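Local coordinates for protein amidase, hydantoinase/carbamoylase family (Burkholderia ambifaria, PDB 5TP4) that probably hydrolyses N-carbamoyl-L-amino acids at a two-zinc centre, as a member of the peptidase M20 family, at residues 24-29 / 55-60; 113-118 / 129-134; 63-66 / 72-75. All blocks are in the same frame, centred on the assembly; numbering follows the deposited sequence.

Overall arrangement
All three contacts lie on the same side of the chain's centre, in the part of the M20 fold built round a mixed sheet flanked by helices. Contact 2 is the fully buried one, a helix laid on an inner strand through aliphatic side chains alone. Contact 3 is largely buried too, but backbone hydrogen bonds hold it together as the hairpin at the margin of that same sheet, where strand 73-77 pairs with strand 129-133. Contact 1 is nearer the surface, two helical segments bridged by one tryptophan without a hydrogen bond between them. Helix 45-60 also packs on the hairpin through Cys58, while Arg116 of contact 2 reaches Trp57 of contact 1.

Contact 1: residues 24-29 / 55-60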
ATOM      1  N   LEU B  24     -26.973   1.695  30.996  1.00  8.77           N
ATOM      2  CA  LEU B  24     -25.945   1.852  29.977  1.00  8.68           C
ATOM      3  C   LEU B  24     -25.003   2.999  30.309  1.00  9.33           C
ATOM      4  O   LEU B  24     -23.791   2.891  30.114  1.00 12.50           O
ATOM      5  CB  LEU B  24     -26.614   2.094  28.626  1.00  8.63           C
ATOM      6  CG  LEU B  24     -27.127   0.769  28.049  1.00 10.59           C
ATOM      7  CD1 LEU B  24     -28.186   1.042  27.003  1.00 14.87           C
ATOM      8  CD2 LEU B  24     -25.938  -0.017  27.467  1.00 11.88           C
ATOM      9  N   ALA B  25     -25.554   4.120  30.759  1.00  9.81           N
ATOM     10  CA  ALA B  25     -24.707   5.242  31.125  1.00 13.47           C
ATOM     11  C   ALA B  25     -23.787   4.867  32.275  1.00 13.69           C
ATOM     12  O   ALA B  25     -22.604   5.224  32.274  1.00 14.81           O
ATOM     13  CB  ALA B  25     -25.568   6.444  31.500  1.00 14.78           C
ATOM     14  N   ASP B  26     -24.324   4.156  33.276  1.00 13.30           N
ATOM     15  CA  ASP B  26     -23.524   3.758  34.427  1.00 12.90           C
ATOM     16  C   ASP B  26     -22.436   2.770  34.032  1.00 10.42           C
ATOM     17  O   ASP B  26     -21.293   2.894  34.495  1.00 11.84           O
ATOM     18  CB  ASP B  26     -24.414   3.147  35.519  1.00 11.99           C
ATOM     19  CG  ASP B  26     -25.242   4.198  36.267  1.00 18.42           C
ATOM     20  OD1 ASP B  26     -24.864   5.388  36.295  1.00 25.67           O
ATOM     21  OD2 ASP B  26     -26.270   3.817  36.856  1.00 22.93           O
ATOM     22  N   MET B  27     -22.760   1.799  33.165  1.00  9.80           N
ATOM     23  CA  MET B  27     -21.750   0.818  32.775  1.00 11.27           C
ATOM     24  C   MET B  27     -20.676   1.472  31.916  1.00 12.64           C
ATOM     25  O   MET B  27     -19.488   1.149  32.042  1.00 13.14           O
ATOM     26  CB  MET B  27     -22.399  -0.362  32.048  1.00 11.68           C
ATOM     27  CG  MET B  27     -21.436  -1.487  31.669  1.00 10.77           C
ATOM     28  SD  MET B  27     -20.616  -2.274  33.083  1.00 11.94           S
ATOM     29  CE  MET B  27     -21.968  -3.289  33.741  1.00 11.61           C
ATOM     30  N   ALA B  28     -21.060   2.442  31.084  1.00 10.26           N
ATOM     31  CA  ALA B  28     -20.067   3.120  30.263  1.00 10.65           C
ATOM     32  C   ALA B  28     -19.067   3.931  31.080  1.00 14.45           C
ATOM     33  O   ALA B  28     -18.014   4.305  30.546  1.00 13.71           O
ATOM     34  CB  ALA B  28     -20.766   4.005  29.240  1.00 13.68           C
ATOM     35  N   ARG B  29     -19.354   4.221  32.359  1.00 11.72           N
ATOM     36  CA  ARG B  29     -18.346   4.868  33.194  1.00 12.62           C
ATOM     37  C   ARG B  29     -17.161   3.962  33.465  1.00 12.72           C
ATOM     38  O   ARG B  29     -16.066   4.458  33.751  1.00 17.71           O
ATOM     39  CB  ARG B  29     -18.916   5.276  34.554  1.00 12.97           C
ATOM     40  CG  ARG B  29     -20.159   6.130  34.558  1.00 15.27           C
ATOM     41  CD  ARG B  29     -19.973   7.422  33.886  1.00 19.24           C
ATOM     42  NE  ARG B  29     -21.086   8.297  34.244  1.00 26.52           N
ATOM     43  CZ  ARG B  29     -21.153   9.578  33.903  1.00 28.56           C
ATOM     44  NH1 ARG B  29     -20.165  10.120  33.195  1.00 24.14           N
ATOM     45  NH2 ARG B  29     -22.201  10.310  34.273  1.00 28.49           N
ATOM     46  N   ALA B  55     -23.009  -8.164  37.793  1.00 12.19           N
ATOM     47  CA  ALA B  55     -23.436  -9.259  38.666  1.00 11.60           C
ATOM     48  C   ALA B  55     -24.217  -8.713  39.838  1.00 15.28           C
ATOM     49  O   ALA B  55     -25.229  -9.286  40.253  1.00 11.47           O
ATOM     50  CB  ALA B  55     -22.232 -10.070  39.188  1.00  9.08           C
ATOM     51  N   GLN B  56     -23.764  -7.587  40.375  1.00 11.40           N
ATOM     52  CA  GLN B  56     -24.451  -6.982  41.505  1.00 16.17           C
ATOM     53  C   GLN B  56     -25.878  -6.608  41.129  1.00 14.98           C
ATOM     54  O   GLN B  56     -26.830  -6.899  41.865  1.00 12.62           O
ATOM     55  CB  GLN B  56     -23.678  -5.752  41.973  1.00 16.67           C
ATOM     56  CG  GLN B  56     -24.438  -4.966  43.017  1.00 21.92           C
ATOM     57  CD  GLN B  56     -24.484  -5.693  44.343  1.00 34.39           C
ATOM     58  OE1 GLN B  56     -23.454  -6.159  44.847  1.00 35.10           O
ATOM     59  NE2 GLN B  56     -25.681  -5.801  44.917  1.00 39.76           N
ATOM     60  N   TRP B  57     -26.044  -5.952  39.979  1.00 10.47           N
ATOM     61  CA  TRP B  57     -27.378  -5.614  39.497  1.00 10.16           C
ATOM     62  C   TRP B  57     -28.245  -6.858  39.357  1.00 14.34           C
ATOM     63  O   TRP B  57     -29.426  -6.846  39.727  1.00 11.87           O
ATOM     64  CB  TRP B  57     -27.273  -4.909  38.148  1.00 12.35           C
ATOM     65  CG  TRP B  57     -26.739  -3.523  38.265  1.00 13.88           C
ATOM     66  CD1 TRP B  57     -26.664  -2.779  39.376  1.00 14.99           C
ATOM     67  CD2 TRP B  57     -26.250  -2.716  37.185  1.00 12.10           C
ATOM     68  NE1 TRP B  57     -26.135  -1.524  39.078  1.00 14.31           N
ATOM     69  CE2 TRP B  57     -25.871  -1.475  37.731  1.00 13.23           C
ATOM     70  CE3 TRP B  57     -26.075  -2.937  35.814  1.00 11.06           C
ATOM     71  CZ2 TRP B  57     -25.341  -0.448  36.946  1.00 15.14           C
ATOM     72  CZ3 TRP B  57     -25.556  -1.916  35.033  1.00 13.71           C
ATOM     73  CH2 TRP B  57     -25.188  -0.687  35.612  1.00  8.95           C
ATOM     74  N   CYS B  58     -27.673  -7.940  38.824  1.00 12.27           N
ATOM     75  CA  CYS B  58     -28.452  -9.165  38.649  1.00 12.29           C
ATOM     76  C   CYS B  58     -28.912  -9.725  39.979  1.00  8.81           C
ATOM     77  O   CYS B  58     -30.070 -10.144  40.118  1.00 10.40           O
ATOM     78  CB  CYS B  58     -27.634 -10.217  37.911  1.00 10.20           C
ATOM     79  SG  CYS B  58     -27.398  -9.826  36.169  1.00 11.60           S
ATOM     80  N   ARG B  59     -28.013  -9.754  40.973  1.00 12.43           N
ATOM     81  CA  ARG B  59     -28.397 -10.256  42.284  1.00 11.14           C
ATOM     82  C   ARG B  59     -29.440  -9.360  42.931  1.00 11.64           C
ATOM     83  O   ARG B  59     -30.349  -9.856  43.605  1.00 13.20           O
ATOM     84  CB  ARG B  59     -27.163 -10.391  43.176  1.00 13.31           C
ATOM     85  CG  ARG B  59     -26.173 -11.436  42.673  1.00 10.31           C
ATOM     86  CD  ARG B  59     -25.109 -11.716  43.763  1.00 20.12           C
ATOM     87  NE  ARG B  59     -23.927 -12.356  43.182  1.00 27.51           N
ATOM     88  CZ  ARG B  59     -22.855 -11.680  42.780  1.00 26.53           C
ATOM     89  NH1 ARG B  59     -22.819 -10.364  42.939  1.00 21.30           N
ATOM     90  NH2 ARG B  59     -21.824 -12.316  42.242  1.00 25.36           N
ATOM     91  N   ASP B  60     -29.334  -8.042  42.726  1.00 10.73           N
ATOM     92  CA  ASP B  60     -30.355  -7.123  43.225  1.00 13.82           C
ATOM     93  C   ASP B  60     -31.698  -7.353  42.546  1.00 11.56           C
ATOM     94  O   ASP B  60     -32.732  -7.008  43.119  1.00 17.52           O
ATOM     95  CB  ASP B  60     -29.936  -5.658  43.006  1.00 16.71           C
ATOM     96  CG  ASP B  60     -28.725  -5.241  43.852  1.00 25.41           C
ATOM     97  OD1 ASP B  60     -28.465  -5.873  44.908  1.00 26.70           O
ATOM     98  OD2 ASP B  60     -28.044  -4.268  43.445  1.00 29.66           O
TER
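Trp57 spans most of the gap between helix 17-28 and helix 45-60, and Asp26 and Met27 receive it. The helices are well separated here, with the CA atoms of Met27 and Trp57 10.9 Å apart, so a long side chain has to do the bridging. Starting from Trp57 CB, the chain leaves helix 45-60 in the direction of residues 24-29. Setting CG opposite the carbonyl carbon (chi1 -72°) carries the indole on across the gap. At CG the ring meets the guanidinium group of Arg116, a cation-pi contact from helix 105-121. Leu109 and Leu112 of that helix also touch the indole. Farther out, the benzo end arrives at the other helix edge-on: Trp57 CH2 is 3.9 Å from Asp26 CB, which sits close to the ring plane, and Trp57 CZ2 is almost as near to that methylene. Next along the rim, Trp57 CZ3 lies 4.1 Å from the Met27 methyl CE. The methionine chain starts out opposite its own backbone N and then bends at both following torsions, which brings the terminal methyl CE toward the indole. Met27 also rests on Leu53 and Phe54 of helix 45-60 and on Val105 of helix 105-121, and its side chain is about 10 Å from that of the zinc ligand His92. On the exposed flank of helix 45-60, Gln56 NE2 donates a nearly straight bond to Asp60 OD2 (3.2 Å, 171°), one turn on. Across the contact itself no hydrogen bond forms, and Asp26 contributes its methylene. Between residues 24-29 and 55-60 the joint is therefore dispersion against one indole, which a cation-pi contact with Arg116 ties to a third helix.

Contact 2: residues 113-118 / 129-134. With EDO (1,2-ethanediol), chain S.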
ATOM      1  N   GLU B 113     -32.602  -5.685  31.807  1.00  7.52           N
ATOM      2  CA  GLU B 113     -33.846  -4.930  31.859  1.00 11.79           C
ATOM      3  C   GLU B 113     -35.042  -5.846  31.617  1.00 12.92           C
ATOM      4  O   GLU B 113     -36.105  -5.643  32.209  1.00 11.68           O
ATOM      5  CB  GLU B 113     -33.805  -3.759  30.863  1.00 10.32           C
ATOM      6  CG  GLU B 113     -35.147  -3.010  30.667  1.00 10.93           C
ATOM      7  CD  GLU B 113     -35.705  -2.440  31.966  1.00 14.29           C
ATOM      8  OE1 GLU B 113     -34.897  -2.056  32.844  1.00 15.29           O
ATOM      9  OE2 GLU B 113     -36.961  -2.376  32.100  1.00 11.78           O
ATOM     10  N   VAL B 114     -34.891  -6.858  30.754  1.00  7.05           N
ATOM     11  CA  VAL B 114     -35.940  -7.864  30.612  1.00  9.06           C
ATOM     12  C   VAL B 114     -36.314  -8.446  31.969  1.00  9.87           C
ATOM     13  O   VAL B 114     -37.493  -8.529  32.331  1.00  9.58           O
ATOM     14  CB  VAL B 114     -35.499  -8.959  29.625  1.00 11.89           C
ATOM     15  CG1 VAL B 114     -36.424 -10.176  29.713  1.00 10.47           C
ATOM     16  CG2 VAL B 114     -35.527  -8.381  28.209  1.00  8.48           C
ATOM     17  N   VAL B 115     -35.316  -8.838  32.748  1.00 10.61           N
ATOM     18  CA  VAL B 115     -35.597  -9.425  34.052  1.00 10.24           C
ATOM     19  C   VAL B 115     -36.230  -8.396  34.986  1.00 10.84           C
ATOM     20  O   VAL B 115     -37.201  -8.701  35.688  1.00 14.74           O
ATOM     21  CB  VAL B 115     -34.321 -10.026  34.641  1.00  9.78           C
ATOM     22  CG1 VAL B 115     -34.529 -10.400  36.146  1.00 10.62           C
ATOM     23  CG2 VAL B 115     -33.938 -11.282  33.821  1.00 10.57           C
ATOM     24  N   ARG B 116     -35.713  -7.167  35.001  1.00  9.92           N
ATOM     25  CA  ARG B 116     -36.275  -6.155  35.893  1.00 10.02           C
ATOM     26  C   ARG B 116     -37.728  -5.879  35.544  1.00 10.31           C
ATOM     27  O   ARG B 116     -38.568  -5.679  36.432  1.00 10.88           O
ATOM     28  CB  ARG B 116     -35.476  -4.855  35.809  1.00 11.54           C
ATOM     29  CG  ARG B 116     -34.087  -4.957  36.425  1.00 10.12           C
ATOM     30  CD  ARG B 116     -33.271  -3.682  36.115  1.00 11.72           C
ATOM     31  NE  ARG B 116     -32.104  -3.587  36.991  1.00 10.46           N
ATOM     32  CZ  ARG B 116     -31.242  -2.575  36.950  1.00 15.56           C
ATOM     33  NH1 ARG B 116     -31.403  -1.611  36.041  1.00 15.45           N
ATOM     34  NH2 ARG B 116     -30.231  -2.522  37.819  1.00 18.85           N
ATOM     35  N   THR B 117     -38.041  -5.900  34.250  1.00 10.37           N
ATOM     36  CA  THR B 117     -39.424  -5.740  33.812  1.00 10.40           C
ATOM     37  C   THR B 117     -40.294  -6.927  34.233  1.00 10.33           C
ATOM     38  O   THR B 117     -41.406  -6.732  34.746  1.00 12.29           O
ATOM     39  CB  THR B 117     -39.438  -5.498  32.294  1.00 11.84           C
ATOM     40  OG1 THR B 117     -39.039  -4.127  32.061  1.00 10.80           O
ATOM     41  CG2 THR B 117     -40.821  -5.743  31.693  1.00 13.68           C
ATOM     42  N   LEU B 118     -39.800  -8.154  34.079  1.00 10.60           N
ATOM     43  CA  LEU B 118     -40.566  -9.306  34.549  1.00  9.60           C
ATOM     44  C   LEU B 118     -40.798  -9.246  36.054  1.00 11.59           C
ATOM     45  O   LEU B 118     -41.879  -9.600  36.529  1.00 15.24           O
ATOM     46  CB  LEU B 118     -39.851 -10.605  34.176  1.00 11.28           C
ATOM     47  CG  LEU B 118     -39.719 -10.838  32.669  1.00 14.80           C
ATOM     48  CD1 LEU B 118     -39.042 -12.155  32.416  1.00 13.51           C
ATOM     49  CD2 LEU B 118     -41.104 -10.779  31.938  1.00 15.10           C
ATOM     50  N   LEU B 129     -34.937 -18.340  32.530  1.00  9.05           N
ATOM     51  CA  LEU B 129     -34.164 -17.374  31.761  1.00 11.16           C
ATOM     52  C   LEU B 129     -32.754 -17.299  32.320  1.00 11.37           C
ATOM     53  O   LEU B 129     -32.549 -17.412  33.533  1.00 12.81           O
ATOM     54  CB  LEU B 129     -34.782 -15.960  31.814  1.00 11.72           C
ATOM     55  CG  LEU B 129     -36.226 -15.778  31.349  1.00 14.42           C
ATOM     56  CD1 LEU B 129     -36.560 -14.259  31.187  1.00 12.12           C
ATOM     57  CD2 LEU B 129     -36.406 -16.477  30.046  1.00 12.42           C
ATOM     58  N   GLU B 130     -31.782 -17.090  31.431  1.00  9.63           N
ATOM     59  CA  GLU B 130     -30.430 -16.785  31.876  1.00  7.11           C
ATOM     60  C   GLU B 130     -29.908 -15.646  31.026  1.00  9.15           C
ATOM     61  O   GLU B 130     -30.248 -15.545  29.841  1.00 11.47           O
ATOM     62  CB  GLU B 130     -29.507 -18.004  31.781  1.00 11.94           C
ATOM     63  CG  GLU B 130     -29.827 -19.047  32.879  1.00 13.41           C
ATOM     64  CD  GLU B 130     -28.899 -20.252  32.857  1.00 22.00           C
ATOM     65  OE1 GLU B 130     -27.813 -20.146  32.256  1.00 23.64           O
ATOM     66  OE2 GLU B 130     -29.243 -21.292  33.454  1.00 16.54           O
ATOM     67  N   ILE B 131     -29.128 -14.775  31.639  1.00 10.99           N
ATOM     68  CA  ILE B 131     -28.426 -13.724  30.917  1.00  8.50           C
ATOM     69  C   ILE B 131     -26.948 -14.089  30.966  1.00  9.41           C
ATOM     70  O   ILE B 131     -26.451 -14.526  32.012  1.00 11.48           O
ATOM     71  CB  ILE B 131     -28.648 -12.333  31.540  1.00  9.84           C
ATOM     72  CG1 ILE B 131     -30.110 -12.049  31.816  1.00 11.27           C
ATOM     73  CG2 ILE B 131     -28.051 -11.251  30.662  1.00 10.53           C
ATOM     74  CD1 ILE B 131     -30.181 -10.897  32.809  1.00 16.96           C
ATOM     75  N   VAL B 132     -26.246 -13.928  29.839  1.00  9.96           N
ATOM     76  CA  VAL B 132     -24.835 -14.291  29.787  1.00  8.53           C
ATOM     77  C   VAL B 132     -24.005 -13.168  29.165  1.00  7.54           C
ATOM     78  O   VAL B 132     -24.428 -12.498  28.209  1.00  9.15           O
ATOM     79  CB  VAL B 132     -24.625 -15.639  29.042  1.00 10.91           C
ATOM     80  CG1 VAL B 132     -25.203 -15.599  27.622  1.00 10.44           C
ATOM     81  CG2 VAL B 132     -23.164 -16.049  29.031  1.00 10.02           C
ATOM     82  N   SER B 133     -22.845 -12.917  29.766  1.00  8.91           N
ATOM     83  CA  SER B 133     -21.800 -12.132  29.138  1.00  7.89           C
ATOM     84  C   SER B 133     -20.646 -13.097  28.859  1.00  9.33           C
ATOM     85  O   SER B 133     -20.047 -13.634  29.794  1.00 12.04           O
ATOM     86  CB  SER B 133     -21.379 -10.971  30.053  1.00  9.53           C
ATOM     87  OG  SER B 133     -20.218 -10.327  29.550  1.00  9.18           O
ATOM     88  N   TRP B 134     -20.333 -13.309  27.578  1.00  7.52           N
ATOM     89  CA  TRP B 134     -19.326 -14.302  27.201  1.00 10.38           C
ATOM     90  C   TRP B 134     -17.926 -13.722  27.328  1.00 11.35           C
ATOM     91  O   TRP B 134     -17.686 -12.559  26.975  1.00 14.58           O
ATOM     92  CB  TRP B 134     -19.535 -14.763  25.760  1.00 11.77           C
ATOM     93  CG  TRP B 134     -20.913 -15.293  25.446  1.00  9.30           C
ATOM     94  CD1 TRP B 134     -21.950 -14.632  24.802  1.00  8.74           C
ATOM     95  CD2 TRP B 134     -21.394 -16.602  25.750  1.00 11.66           C
ATOM     96  NE1 TRP B 134     -23.039 -15.484  24.697  1.00 10.12           N
ATOM     97  CE2 TRP B 134     -22.725 -16.683  25.284  1.00  8.43           C
ATOM     98  CE3 TRP B 134     -20.833 -17.707  26.407  1.00 10.16           C
ATOM     99  CZ2 TRP B 134     -23.500 -17.845  25.420  1.00  9.89           C
ATOM    100  CZ3 TRP B 134     -21.594 -18.858  26.549  1.00 10.52           C
ATOM    101  CH2 TRP B 134     -22.920 -18.917  26.063  1.00 11.86           C
TER
HETATM  102  C1  EDO S 504     -26.278 -23.738  29.905  1.00 27.88           C
HETATM  103  O1  EDO S 504     -27.139 -24.580  30.681  1.00 33.01           O
HETATM  104  C2  EDO S 504     -26.568 -22.291  30.257  1.00 25.00           C
HETATM  105  O2  EDO S 504     -26.210 -22.085  31.631  1.00 25.74           O
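Leu129 pushes its CD1 methyl against helix 105-121 where Val114 and Leu118, one turn apart, both face the sheet. The fit is tightest against Leu118: the two leucines reach for each other tip to tip, and Leu118 CD1 stands only 3.5 Å from Leu129 CD1, closer than methyls usually pack. Val114 CG1 borders the same methyl more loosely, 4.3 Å from Leu129 CD1. Two residues along the strand, Ile131 makes the second bump. Its CG1 branch lies opposite the carbonyl carbon (chi1 -48°) and carries CD1 out to Val115 CG2, 3.9 Å away, the two side chains meeting at a slant. Helix and strand form the second half of a beta-alpha-beta crossover, in which strand 87-91 leads into helix 105-121 and the chain returns as strand 129-133, parallel to the first. Strand 129-133 runs roughly antiparallel to helix segment 113-118, at 151°, their axes 10.0 Å apart at closest approach. Helix 398-416 fills in alongside, setting Val412 and Ala416 against Leu129 and Leu413 against Leu118. Glu130 points away from helix 105-121; its OE1 accepts a 2.6 Å hydrogen bond from O2 of an ethanediol probably left from crystallisation, while OE2 is salt-bridged to Arg76.

Contact 3: residues 63-66 / 72-75; sequences MTVS and NLFA
Ala75 and Ser66 lose the most surface in this beta hairpin, followed by Phe74. Strands 64-67 and 73-77 run antiparallel, and strand 129-133 takes the other edge of 73-77, so the hairpin extends the main sheet. Ala75 forms a non-hydrogen-bonded pair with Val65, CA to CA 4.4 Å, as is usual for such pairs; Val65 CG2 lies 4.1 Å from Ala75 CB, and Cys58 of helix 45-60 packs over both residues. The Ala75 CA-H also points at Thr64 O. The same face holds a tighter contact, Val65 CG1 to Leu73 CD1 at 3.5 Å. Ser66 and Phe74 form the hydrogen-bonded pair, gripping each other twice: Phe74 N gives Ser66 O a nearly linear bond of 2.8 Å (174°), and Ser66 N returns one to Phe74 O at 3.0 Å. Both side chains occupy the face opposite Val65 and Ala75, where the Phe74 ring leads off over Glu130 and Val132. Ser66 OG, held between its own N and carbonyl carbon (chi1 68°), is bound by Arg185 and by a water 2.7 Å from Ser66 OG; the same water donates a hydrogen bond to Phe74 O.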
ATOM      1  N   MET B  63     -31.616 -12.598  40.959  1.00 11.35           N
ATOM      2  CA  MET B  63     -30.973 -13.656  40.192  0.57 10.66           C
ATOM      3  C   MET B  63     -29.811 -14.270  40.973  1.00 13.02           C
ATOM      4  O   MET B  63     -29.245 -13.650  41.875  1.00 12.69           O
ATOM      5  CB  MET B  63     -30.455 -13.102  38.868  0.57  8.75           C
ATOM      6  CG  MET B  63     -31.535 -12.359  38.057  0.57  8.39           C
ATOM      7  SD  MET B  63     -30.899 -11.776  36.492  0.57 11.19           S
ATOM      8  CE  MET B  63     -31.268 -13.182  35.432  0.57 10.29           C
ATOM      9  N   THR B  64     -29.440 -15.492  40.600  1.00 11.35           N
ATOM     10  CA  THR B  64     -28.195 -16.085  41.077  1.00 11.99           C
ATOM     11  C   THR B  64     -27.171 -15.997  39.947  1.00 13.14           C
ATOM     12  O   THR B  64     -27.523 -16.060  38.764  1.00 13.21           O
ATOM     13  CB  THR B  64     -28.380 -17.531  41.536  1.00 14.68           C
ATOM     14  OG1 THR B  64     -28.907 -18.323  40.468  1.00 14.48           O
ATOM     15  CG2 THR B  64     -29.346 -17.594  42.705  1.00 15.89           C
ATOM     16  N   VAL B  65     -25.915 -15.787  40.314  1.00  9.39           N
ATOM     17  CA  VAL B  65     -24.855 -15.490  39.351  1.00  8.98           C
ATOM     18  C   VAL B  65     -23.699 -16.454  39.560  1.00  9.35           C
ATOM     19  O   VAL B  65     -23.348 -16.780  40.696  1.00 13.61           O
ATOM     20  CB  VAL B  65     -24.355 -14.035  39.486  1.00 12.56           C
ATOM     21  CG1 VAL B  65     -23.241 -13.756  38.467  1.00 13.80           C
ATOM     22  CG2 VAL B  65     -25.506 -13.031  39.273  1.00  9.18           C
ATOM     23  N   SER B  66     -23.119 -16.928  38.462  1.00 11.83           N
ATOM     24  CA  SER B  66     -21.989 -17.844  38.515  1.00 11.94           C
ATOM     25  C   SER B  66     -21.148 -17.633  37.263  1.00 10.46           C
ATOM     26  O   SER B  66     -21.616 -17.066  36.271  1.00 12.62           O
ATOM     27  CB  SER B  66     -22.451 -19.309  38.599  1.00 15.10           C
ATOM     28  OG  SER B  66     -23.088 -19.721  37.389  1.00 17.60           O
ATOM     29  N   ASN B  72     -17.164 -17.375  31.531  1.00  9.84           N
ATOM     30  CA  ASN B  72     -18.460 -16.934  31.013  1.00  9.08           C
ATOM     31  C   ASN B  72     -19.358 -16.656  32.209  1.00 12.95           C
ATOM     32  O   ASN B  72     -19.389 -17.444  33.159  1.00  9.69           O
ATOM     33  CB  ASN B  72     -19.094 -17.986  30.113  1.00 10.54           C
ATOM     34  CG  ASN B  72     -18.330 -18.212  28.807  1.00  8.22           C
ATOM     35  OD1 ASN B  72     -17.857 -17.272  28.173  1.00  9.84           O
ATOM     36  ND2 ASN B  72     -18.244 -19.480  28.384  1.00  8.86           N
ATOM     37  N   LEU B  73     -20.038 -15.510  32.194  1.00 10.49           N
ATOM     38  CA  LEU B  73     -20.765 -14.985  33.354  1.00  8.82           C
ATOM     39  C   LEU B  73     -22.260 -15.171  33.125  1.00 13.80           C
ATOM     40  O   LEU B  73     -22.816 -14.597  32.183  1.00 10.22           O
ATOM     41  CB  LEU B  73     -20.427 -13.502  33.558  1.00  9.58           C
ATOM     42  CG  LEU B  73     -20.975 -12.729  34.769  1.00 11.16           C
ATOM     43  CD1 LEU B  73     -20.647 -13.404  36.113  1.00  9.25           C
ATOM     44  CD2 LEU B  73     -20.373 -11.325  34.754  1.00  8.73           C
ATOM     45  N   PHE B  74     -22.907 -15.967  33.986  1.00 11.04           N
ATOM     46  CA  PHE B  74     -24.311 -16.341  33.844  1.00 11.52           C
ATOM     47  C   PHE B  74     -25.140 -15.856  35.014  1.00 10.13           C
ATOM     48  O   PHE B  74     -24.792 -16.105  36.165  1.00 13.90           O
ATOM     49  CB  PHE B  74     -24.468 -17.858  33.801  1.00  8.79           C
ATOM     50  CG  PHE B  74     -23.913 -18.463  32.557  1.00 11.25           C
ATOM     51  CD1 PHE B  74     -22.576 -18.850  32.510  1.00 12.76           C
ATOM     52  CD2 PHE B  74     -24.717 -18.635  31.435  1.00 12.85           C
ATOM     53  CE1 PHE B  74     -22.066 -19.403  31.351  1.00 10.30           C
ATOM     54  CE2 PHE B  74     -24.201 -19.205  30.270  1.00 13.34           C
ATOM     55  CZ  PHE B  74     -22.872 -19.566  30.227  1.00 12.36           C
ATOM     56  N   ALA B  75     -26.260 -15.221  34.723  1.00  7.18           N
ATOM     57  CA  ALA B  75     -27.238 -14.858  35.747  1.00  7.39           C
ATOM     58  C   ALA B  75     -28.512 -15.651  35.477  1.00  9.66           C
ATOM     59  O   ALA B  75     -28.979 -15.717  34.329  1.00 13.53           O
ATOM     60  CB  ALA B  75     -27.535 -13.355  35.726  1.00  7.22           C
TER
HETATM   61  O   HOH W   1     -25.644 -18.816  37.037  1.00 14.80           O